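Local coordinates for protein dicer Related Helicase (Caenorhabditis elegans, PDB 6M6Q) that probably hydrolyses ATP as an RNA-binding helicase of the RIG-I-like family, here represented by its all-helical N-terminal domain, at residues L37-E42 with F142-E147; I136-M141 with Y151-D156. All coordinates share one frame; numbering follows the deposited sequence.

Interaction 1: residues L37-E42 with F142-E147; sequences LDVCVE and FNYDKE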
ATOM      1  N   LEU B  37      -2.711  16.190  -9.476  1.00 50.59           N
ATOM      2  CA  LEU B  37      -3.261  16.930  -8.297  1.00 51.84           C
ATOM      3  C   LEU B  37      -2.982  18.404  -8.494  1.00 44.54           C
ATOM      4  O   LEU B  37      -3.931  19.158  -8.404  1.00 42.30           O
ATOM      5  CB  LEU B  37      -2.640  16.423  -6.983  1.00 56.98           C
ATOM      6  CG  LEU B  37      -3.197  17.025  -5.677  1.00 58.98           C
ATOM      7  CD1 LEU B  37      -4.670  16.637  -5.430  1.00 54.12           C
ATOM      8  CD2 LEU B  37      -2.339  16.600  -4.488  1.00 57.26           C
ATOM      9  N   ASP B  38      -1.740  18.760  -8.867  1.00 49.63           N
ATOM     10  CA  ASP B  38      -1.315  20.171  -9.106  1.00 54.09           C
ATOM     11  C   ASP B  38      -2.263  20.843 -10.109  1.00 50.95           C
ATOM     12  O   ASP B  38      -2.653  21.993  -9.841  1.00 56.57           O
ATOM     13  CB  ASP B  38       0.140  20.281  -9.568  1.00 55.88           C
ATOM     14  CG  ASP B  38       0.591  21.731  -9.674  1.00 56.57           C
ATOM     15  OD1 ASP B  38       0.663  22.236 -10.813  1.00 59.16           O
ATOM     16  OD2 ASP B  38       0.739  22.373  -8.622  1.00 59.55           O
ATOM     17  N   VAL B  39      -2.604  20.155 -11.209  1.00 51.71           N
ATOM     18  CA  VAL B  39      -3.466  20.668 -12.324  1.00 54.99           C
ATOM     19  C   VAL B  39      -4.895  20.891 -11.793  1.00 54.83           C
ATOM     20  O   VAL B  39      -5.465  21.970 -12.046  1.00 55.04           O
ATOM     21  CB  VAL B  39      -3.445  19.704 -13.538  1.00 57.94           C
ATOM     22  CG1 VAL B  39      -4.588  19.965 -14.512  1.00 59.83           C
ATOM     23  CG2 VAL B  39      -2.110  19.748 -14.275  1.00 57.41           C
ATOM     24  N   CYS B  40      -5.435  19.931 -11.045  1.00 56.57           N
ATOM     25  CA  CYS B  40      -6.787  20.022 -10.434  1.00 64.73           C
ATOM     26  C   CYS B  40      -6.834  21.215  -9.461  1.00 62.84           C
ATOM     27  O   CYS B  40      -7.852  21.898  -9.439  1.00 71.18           O
ATOM     28  CB  CYS B  40      -7.176  18.727  -9.721  1.00 66.77           C
ATOM     29  SG  CYS B  40      -7.348  17.294 -10.820  1.00 64.94           S
ATOM     30  N   VAL B  41      -5.758  21.465  -8.717  1.00 59.94           N
ATOM     31  CA  VAL B  41      -5.694  22.549  -7.695  1.00 61.75           C
ATOM     32  C   VAL B  41      -5.530  23.896  -8.406  1.00 63.21           C
ATOM     33  O   VAL B  41      -6.200  24.850  -8.004  1.00 73.17           O
ATOM     34  CB  VAL B  41      -4.567  22.303  -6.680  1.00 67.17           C
ATOM     35  CG1 VAL B  41      -4.262  23.556  -5.865  1.00 72.60           C
ATOM     36  CG2 VAL B  41      -4.885  21.125  -5.768  1.00 63.89           C
ATOM     37  N   GLU B  42      -4.711  23.937  -9.459  1.00 66.12           N
ATOM     38  CA  GLU B  42      -4.476  25.127 -10.327  1.00 64.80           C
ATOM     39  C   GLU B  42      -5.804  25.619 -10.912  1.00 63.71           C
ATOM     40  O   GLU B  42      -5.947  26.836 -11.056  1.00 64.04           O
ATOM     41  CB  GLU B  42      -3.495  24.762 -11.438  1.00 71.57           C
ATOM     42  CG  GLU B  42      -3.101  25.920 -12.345  1.00 80.80           C
ATOM     43  CD  GLU B  42      -2.239  25.493 -13.530  1.00 95.41           C
ATOM     44  OE1 GLU B  42      -2.561  24.453 -14.156  1.00103.60           O
ATOM     45  OE2 GLU B  42      -1.231  26.176 -13.808  1.00101.68           O
ATOM     46  N   PHE B 142      -4.754  15.685 -21.162  1.00 71.69           N
ATOM     47  CA  PHE B 142      -4.808  15.970 -22.619  1.00 75.31           C
ATOM     48  C   PHE B 142      -5.186  17.433 -22.827  1.00 66.98           C
ATOM     49  O   PHE B 142      -4.569  18.084 -23.661  1.00 79.04           O
ATOM     50  CB  PHE B 142      -5.797  15.032 -23.319  1.00 80.07           C
ATOM     51  CG  PHE B 142      -5.983  15.285 -24.793  1.00 79.08           C
ATOM     52  CD1 PHE B 142      -5.055  14.823 -25.709  1.00 81.40           C
ATOM     53  CD2 PHE B 142      -7.088  15.973 -25.270  1.00 80.48           C
ATOM     54  CE1 PHE B 142      -5.227  15.042 -27.065  1.00 75.69           C
ATOM     55  CE2 PHE B 142      -7.238  16.217 -26.624  1.00 76.14           C
ATOM     56  CZ  PHE B 142      -6.315  15.742 -27.518  1.00 74.71           C
ATOM     57  N   ASN B 143      -6.185  17.914 -22.093  1.00 67.29           N
ATOM     58  CA  ASN B 143      -6.731  19.289 -22.228  1.00 73.08           C
ATOM     59  C   ASN B 143      -5.735  20.295 -21.632  1.00 76.55           C
ATOM     60  O   ASN B 143      -5.714  21.450 -22.103  1.00 88.83           O
ATOM     61  CB  ASN B 143      -8.108  19.422 -21.573  1.00 76.73           C
ATOM     62  CG  ASN B 143      -9.197  18.618 -22.256  1.00 72.56           C
ATOM     63  OD1 ASN B 143      -8.992  18.039 -23.321  1.00 70.12           O
ATOM     64  ND2 ASN B 143     -10.365  18.586 -21.648  1.00 70.61           N
ATOM     65  N   TYR B 144      -4.928  19.875 -20.646  1.00 80.13           N
ATOM     66  CA  TYR B 144      -3.928  20.743 -19.961  1.00 75.67           C
ATOM     67  C   TYR B 144      -2.721  20.957 -20.887  1.00 68.04           C
ATOM     68  O   TYR B 144      -2.371  22.103 -21.153  1.00 71.01           O
ATOM     69  CB  TYR B 144      -3.494  20.166 -18.601  1.00 69.60           C
ATOM     70  CG  TYR B 144      -2.284  20.854 -18.008  1.00 69.84           C
ATOM     71  CD1 TYR B 144      -2.364  22.146 -17.499  1.00 62.27           C
ATOM     72  CD2 TYR B 144      -1.040  20.235 -17.999  1.00 71.22           C
ATOM     73  CE1 TYR B 144      -1.244  22.800 -17.013  1.00 68.98           C
ATOM     74  CE2 TYR B 144       0.090  20.872 -17.497  1.00 65.58           C
ATOM     75  CZ  TYR B 144      -0.010  22.169 -17.023  1.00 68.44           C
ATOM     76  OH  TYR B 144       1.085  22.817 -16.526  1.00 71.95           O
ATOM     77  N   ASP B 145      -2.085  19.873 -21.315  1.00 69.34           N
ATOM     78  CA  ASP B 145      -0.825  19.892 -22.106  1.00 76.72           C
ATOM     79  C   ASP B 145      -0.748  18.610 -22.945  1.00 81.02           C
ATOM     80  O   ASP B 145      -0.651  17.495 -22.348  1.00 72.03           O
ATOM     81  CB  ASP B 145       0.400  20.042 -21.200  1.00 71.35           C
ATOM     82  CG  ASP B 145       1.703  20.253 -21.941  1.00 73.34           C
ATOM     83  OD1 ASP B 145       1.971  21.387 -22.326  1.00 94.96           O
ATOM     84  OD2 ASP B 145       2.444  19.295 -22.086  1.00 70.82           O
ATOM     85  N   LYS B 146      -0.785  18.766 -24.274  1.00 74.50           N
ATOM     86  CA  LYS B 146      -0.756  17.660 -25.262  1.00 73.61           C
ATOM     87  C   LYS B 146       0.578  16.907 -25.140  1.00 68.04           C
ATOM     88  O   LYS B 146       0.561  15.670 -25.252  1.00 58.81           O
ATOM     89  CB  LYS B 146      -0.936  18.218 -26.678  1.00 83.40           C
ATOM     90  CG  LYS B 146      -2.153  19.114 -26.879  1.00 83.54           C
ATOM     91  CD  LYS B 146      -3.355  18.366 -27.376  1.00 81.34           C
ATOM     92  CE  LYS B 146      -4.623  19.189 -27.320  1.00 88.58           C
ATOM     93  NZ  LYS B 146      -4.657  20.208 -28.394  1.00 95.84           N
ATOM     94  N   GLU B 147       1.689  17.633 -24.934  1.00 62.69           N
ATOM     95  CA  GLU B 147       3.064  17.056 -24.874  1.00 62.78           C
ATOM     96  C   GLU B 147       3.159  16.123 -23.667  1.00 61.79           C
ATOM     97  O   GLU B 147       3.702  15.031 -23.815  1.00 56.76           O
ATOM     98  CB  GLU B 147       4.125  18.157 -24.768  1.00 65.42           C
ATOM     99  CG  GLU B 147       5.539  17.685 -25.091  1.00 65.15           C
ATOM    100  CD  GLU B 147       6.274  16.943 -23.986  1.00 70.77           C
ATOM    101  OE1 GLU B 147       7.247  16.243 -24.302  1.00 79.09           O
ATOM    102  OE2 GLU B 147       5.906  17.095 -22.819  1.00 87.43           O
TER
HETATM  103  O   HOH W   1       1.461  25.630 -15.469  1.00 78.28           O

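Interaction 2: residues I136-M141 with Y151-D156; sequences IADEVM and YSHWED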
ATOM      1  N   ILE B 136     -11.096   9.773 -17.024  1.00 66.56           N
ATOM      2  CA  ILE B 136     -11.351  11.212 -16.760  1.00 67.94           C
ATOM      3  C   ILE B 136     -10.000  11.902 -16.594  1.00 70.86           C
ATOM      4  O   ILE B 136      -9.821  13.006 -17.180  1.00 61.72           O
ATOM      5  CB  ILE B 136     -12.268  11.412 -15.548  1.00 68.70           C
ATOM      6  CG1 ILE B 136     -13.579  10.641 -15.711  1.00 69.93           C
ATOM      7  CG2 ILE B 136     -12.512  12.898 -15.322  1.00 75.03           C
ATOM      8  CD1 ILE B 136     -14.474  10.680 -14.501  1.00 70.85           C
ATOM      9  N   ALA B 137      -9.077  11.267 -15.863  1.00 59.73           N
ATOM     10  CA  ALA B 137      -7.740  11.818 -15.563  1.00 63.03           C
ATOM     11  C   ALA B 137      -6.940  11.946 -16.859  1.00 65.22           C
ATOM     12  O   ALA B 137      -6.224  12.943 -17.002  1.00 67.20           O
ATOM     13  CB  ALA B 137      -7.036  10.957 -14.555  1.00 64.27           C
ATOM     14  N   ASP B 138      -7.074  10.973 -17.771  1.00 68.65           N
ATOM     15  CA  ASP B 138      -6.358  10.953 -19.082  1.00 67.51           C
ATOM     16  C   ASP B 138      -6.776  12.197 -19.866  1.00 58.45           C
ATOM     17  O   ASP B 138      -5.898  12.949 -20.278  1.00 59.65           O
ATOM     18  CB  ASP B 138      -6.635   9.655 -19.855  1.00 78.10           C
ATOM     19  CG  ASP B 138      -5.614   9.310 -20.937  1.00 86.51           C
ATOM     20  OD1 ASP B 138      -4.427   9.664 -20.760  1.00 90.35           O
ATOM     21  OD2 ASP B 138      -6.016   8.660 -21.951  1.00 86.44           O
ATOM     22  N   GLU B 139      -8.079  12.440 -19.970  1.00 59.74           N
ATOM     23  CA  GLU B 139      -8.653  13.584 -20.724  1.00 66.12           C
ATOM     24  C   GLU B 139      -8.269  14.909 -20.044  1.00 66.84           C
ATOM     25  O   GLU B 139      -8.089  15.896 -20.772  1.00 69.21           O
ATOM     26  CB  GLU B 139     -10.172  13.452 -20.863  1.00 70.67           C
ATOM     27  CG  GLU B 139     -10.745  14.431 -21.877  1.00 76.45           C
ATOM     28  CD  GLU B 139     -12.227  14.334 -22.140  1.00 82.07           C
ATOM     29  OE1 GLU B 139     -12.803  13.259 -21.860  1.00 83.25           O
ATOM     30  OE2 GLU B 139     -12.807  15.342 -22.637  1.00 78.72           O
ATOM     31  N   VAL B 140      -8.161  14.948 -18.711  1.00 67.12           N
ATOM     32  CA  VAL B 140      -7.797  16.205 -17.987  1.00 71.41           C
ATOM     33  C   VAL B 140      -6.384  16.616 -18.419  1.00 68.12           C
ATOM     34  O   VAL B 140      -6.190  17.807 -18.790  1.00 58.78           O
ATOM     35  CB  VAL B 140      -7.906  16.063 -16.458  1.00 81.96           C
ATOM     36  CG1 VAL B 140      -7.086  17.130 -15.717  1.00 81.06           C
ATOM     37  CG2 VAL B 140      -9.359  16.094 -16.003  1.00 87.25           C
ATOM     38  N   MET B 141      -5.458  15.654 -18.441  1.00 59.62           N
ATOM     39  CA  MET B 141      -4.043  15.871 -18.818  1.00 70.92           C
ATOM     40  C   MET B 141      -3.958  16.310 -20.290  1.00 72.35           C
ATOM     41  O   MET B 141      -3.157  17.230 -20.594  1.00 73.77           O
ATOM     42  CB  MET B 141      -3.220  14.593 -18.600  1.00 69.75           C
ATOM     43  CG  MET B 141      -3.053  14.218 -17.130  1.00 71.32           C
ATOM     44  SD  MET B 141      -2.489  15.609 -16.062  1.00 75.27           S
ATOM     45  CE  MET B 141      -0.783  15.753 -16.580  1.00 72.92           C
ATOM     46  N   TYR B 151       3.799  12.209 -23.440  1.00 64.73           N
ATOM     47  CA  TYR B 151       4.948  11.723 -22.644  1.00 65.42           C
ATOM     48  C   TYR B 151       4.480  10.577 -21.727  1.00 64.75           C
ATOM     49  O   TYR B 151       5.252   9.584 -21.540  1.00 58.05           O
ATOM     50  CB  TYR B 151       5.571  12.893 -21.878  1.00 65.15           C
ATOM     51  CG  TYR B 151       6.913  12.590 -21.264  1.00 65.49           C
ATOM     52  CD1 TYR B 151       8.087  12.743 -21.982  1.00 62.01           C
ATOM     53  CD2 TYR B 151       7.009  12.134 -19.959  1.00 65.71           C
ATOM     54  CE1 TYR B 151       9.324  12.433 -21.427  1.00 64.07           C
ATOM     55  CE2 TYR B 151       8.237  11.833 -19.384  1.00 64.69           C
ATOM     56  CZ  TYR B 151       9.401  11.989 -20.118  1.00 62.77           C
ATOM     57  OH  TYR B 151      10.611  11.673 -19.568  1.00 65.39           O
ATOM     58  N   SER B 152       3.241  10.678 -21.225  1.00 58.64           N
ATOM     59  CA  SER B 152       2.603   9.685 -20.317  1.00 62.53           C
ATOM     60  C   SER B 152       2.212   8.419 -21.099  1.00 68.61           C
ATOM     61  O   SER B 152       1.965   7.369 -20.447  1.00 61.39           O
ATOM     62  CB  SER B 152       1.413  10.291 -19.595  1.00 58.21           C
ATOM     63  OG  SER B 152       0.249  10.278 -20.408  1.00 56.12           O
ATOM     64  N   HIS B 153       2.201   8.504 -22.440  1.00 71.49           N
ATOM     65  CA  HIS B 153       1.772   7.426 -23.373  1.00 61.85           C
ATOM     66  C   HIS B 153       2.942   6.948 -24.267  1.00 60.48           C
ATOM     67  O   HIS B 153       2.693   6.087 -25.131  1.00 54.02           O
ATOM     68  CB  HIS B 153       0.614   7.937 -24.230  1.00 58.13           C
ATOM     69  CG  HIS B 153      -0.698   7.965 -23.533  1.00 56.81           C
ATOM     70  ND1 HIS B 153      -1.383   6.819 -23.212  1.00 51.29           N
ATOM     71  CD2 HIS B 153      -1.495   8.997 -23.172  1.00 59.07           C
ATOM     72  CE1 HIS B 153      -2.531   7.145 -22.646  1.00 56.51           C
ATOM     73  NE2 HIS B 153      -2.627   8.468 -22.624  1.00 49.38           N
ATOM     74  N   TRP B 154       4.158   7.489 -24.086  1.00 56.35           N
ATOM     75  CA  TRP B 154       5.369   7.151 -24.901  1.00 57.33           C
ATOM     76  C   TRP B 154       5.141   7.519 -26.392  1.00 62.34           C
ATOM     77  O   TRP B 154       5.424   6.661 -27.281  1.00 59.87           O
ATOM     78  CB  TRP B 154       5.741   5.656 -24.773  1.00 49.93           C
ATOM     79  CG  TRP B 154       6.004   5.138 -23.392  1.00 52.22           C
ATOM     80  CD1 TRP B 154       6.142   5.855 -22.234  1.00 53.88           C
ATOM     81  CD2 TRP B 154       6.249   3.759 -23.037  1.00 49.57           C
ATOM     82  NE1 TRP B 154       6.422   5.014 -21.187  1.00 50.95           N
ATOM     83  CE2 TRP B 154       6.498   3.723 -21.651  1.00 47.44           C
ATOM     84  CE3 TRP B 154       6.254   2.556 -23.748  1.00 48.09           C
ATOM     85  CZ2 TRP B 154       6.752   2.533 -20.971  1.00 47.31           C
ATOM     86  CZ3 TRP B 154       6.507   1.381 -23.076  1.00 50.78           C
ATOM     87  CH2 TRP B 154       6.765   1.374 -21.709  1.00 52.26           C
ATOM     88  N   GLU B 155       4.691   8.740 -26.668  1.00 60.88           N
ATOM     89  CA  GLU B 155       4.499   9.272 -28.040  1.00 67.31           C
ATOM     90  C   GLU B 155       5.857   9.370 -28.756  1.00 67.85           C
ATOM     91  O   GLU B 155       6.820   9.870 -28.139  1.00 59.16           O
ATOM     92  CB  GLU B 155       3.820  10.638 -27.967  1.00 68.18           C
ATOM     93  CG  GLU B 155       3.289  11.138 -29.282  1.00 68.44           C
ATOM     94  CD  GLU B 155       2.540  12.446 -29.159  1.00 79.22           C
ATOM     95  OE1 GLU B 155       3.117  13.396 -28.592  1.00 85.71           O
ATOM     96  OE2 GLU B 155       1.380  12.507 -29.602  1.00 88.78           O
ATOM     97  N   ASP B 156       5.897   8.923 -30.019  1.00 73.94           N
ATOM     98  CA  ASP B 156       7.047   9.016 -30.967  1.00 80.15           C
ATOM     99  C   ASP B 156       8.235   8.204 -30.423  1.00 81.35           C
ATOM    100  O   ASP B 156       9.370   8.475 -30.851  1.00 97.56           O
ATOM    101  CB  ASP B 156       7.451  10.474 -31.259  1.00 75.39           C
ATOM    102  CG  ASP B 156       6.339  11.348 -31.826  1.00 83.69           C
ATOM    103  OD1 ASP B 156       5.409  10.789 -32.469  1.00 84.07           O
ATOM    104  OD2 ASP B 156       6.407  12.581 -31.614  1.00 87.99           O
TER

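Interaction 1: residues L37-E42 with F142-E147
V39 and Y144 carry the apolar half of this contact. The CG2 methyl of V39 sits over the middle of the phenol ring, 3.8 Å from the ring centroid of Y144 and 8° off the ring normal, a CH-pi contact made squarely on one face. CG and CD2 of Y144 both lie 3.9 Å from CG2 of V39. The valine torsion (chi1 164°) places CG1 anti to the backbone N and leaves CG2, beside that N, as the methyl turned to the tyrosine. These two residues also mark the nearest backbone approach, with CA of V39 and CA of Y144 7.7 Å apart.

The polar half belongs to E42, one helical turn after V39. Its extended chain crosses the tyrosine at about a right angle and brings OE1 of E42 to 3.6 Å from CE1 of Y144, with carboxylate and ring planes 49° apart. No direct hydrogen bond joins the segments; a water does so instead, donating to OE2 of E42 at 3.2 Å and lying 3.0 Å from OH of Y144. The same hydroxyl hydrogen-bonds NZ of K35, so it meets helix 33-42 twice, directly at K35 and through the water at E42. Replacing Y144 with an alanine would probably open a gap beside CG2 of V39, deprive K35 of the hydroxyl and break the water bridge to E42.

D145, the first residue beyond helix 131-144, is the N-cap of helix 146-152, its OD2 accepting from the backbone N of L148. Just before this tight turn, the C-terminal end of helix 131-144 meets helix 33-42 in a helix-to-helix contact, apolar at V39 and water-bridged at E42, within the all-helical N-terminal domain.

Interaction 2: residues I136-M141 with Y151-D156
The imidazole of H153 meets the carboxylate of D138 at its edge, the two side chains approaching from opposite directions. CG of D138 lies in the ring plane, while the carboxylate is turned 60° against that plane. Aromatic neighbours complete the surroundings: F25 stacks with the imidazole, and Y149 makes an edge-to-face contact with it.

At the edge, NE2 of H153 donates to OD1 of D138 at 2.9 Å, with an angle of 150° at the hydrogen. The acceptor is tilted 19° out of the ring plane, and the bond uses the syn lone pair of OD1, on the side of the other carboxylate oxygen. That second oxygen, OD2 of D138, stands farther off, 3.5 Å from NE2 of H153. The aspartate reaches this position with its CG anti to the backbone N, although its CB does not point directly at the opposing segment.

Two consecutive helices, 131-144 and 146-152, joined through D145, underlie the contact, and the His-carboxylate hydrogen bond ties the middle of the first to the exit of the second. That exit is a Schellman motif, with W154 in positive phi; its N makes a weak bond to O of Y151 at 3.5 Å.

Both residues of the pair are buried. ND1 of H153 is hydrogen-bonded to O of L18, so both ring nitrogens have partners and the imidazole's rotation is probably fixed. With a carboxylate at one nitrogen and a carbonyl oxygen at the other, both probably carry protons, which would make the imidazole positively charged. F20 and F25, from the N-terminal part of the chain, both pack against D138.

From the N terminus, the chain passes helix 25-29 and then helix 33-42, which supplies the first segment of interaction 1. About a hundred residues later, after helix 94-127, helix 131-144 brings in 136-141, the first half of interaction 2, and then 142-147, which closes the large loop of interaction 1. Residues 151-156, the end of helix 146-152 and the loop beyond, then close the much shorter loop of interaction 2. The segments alternate, and the two contacts cross rather than nest. Their centres lie 10 Å apart, and they touch where CG1 of V39 packs 4.0 Å from CG1 of V140. Together they tie helix 131-144 to helix 33-42 and to the end of helix 146-152.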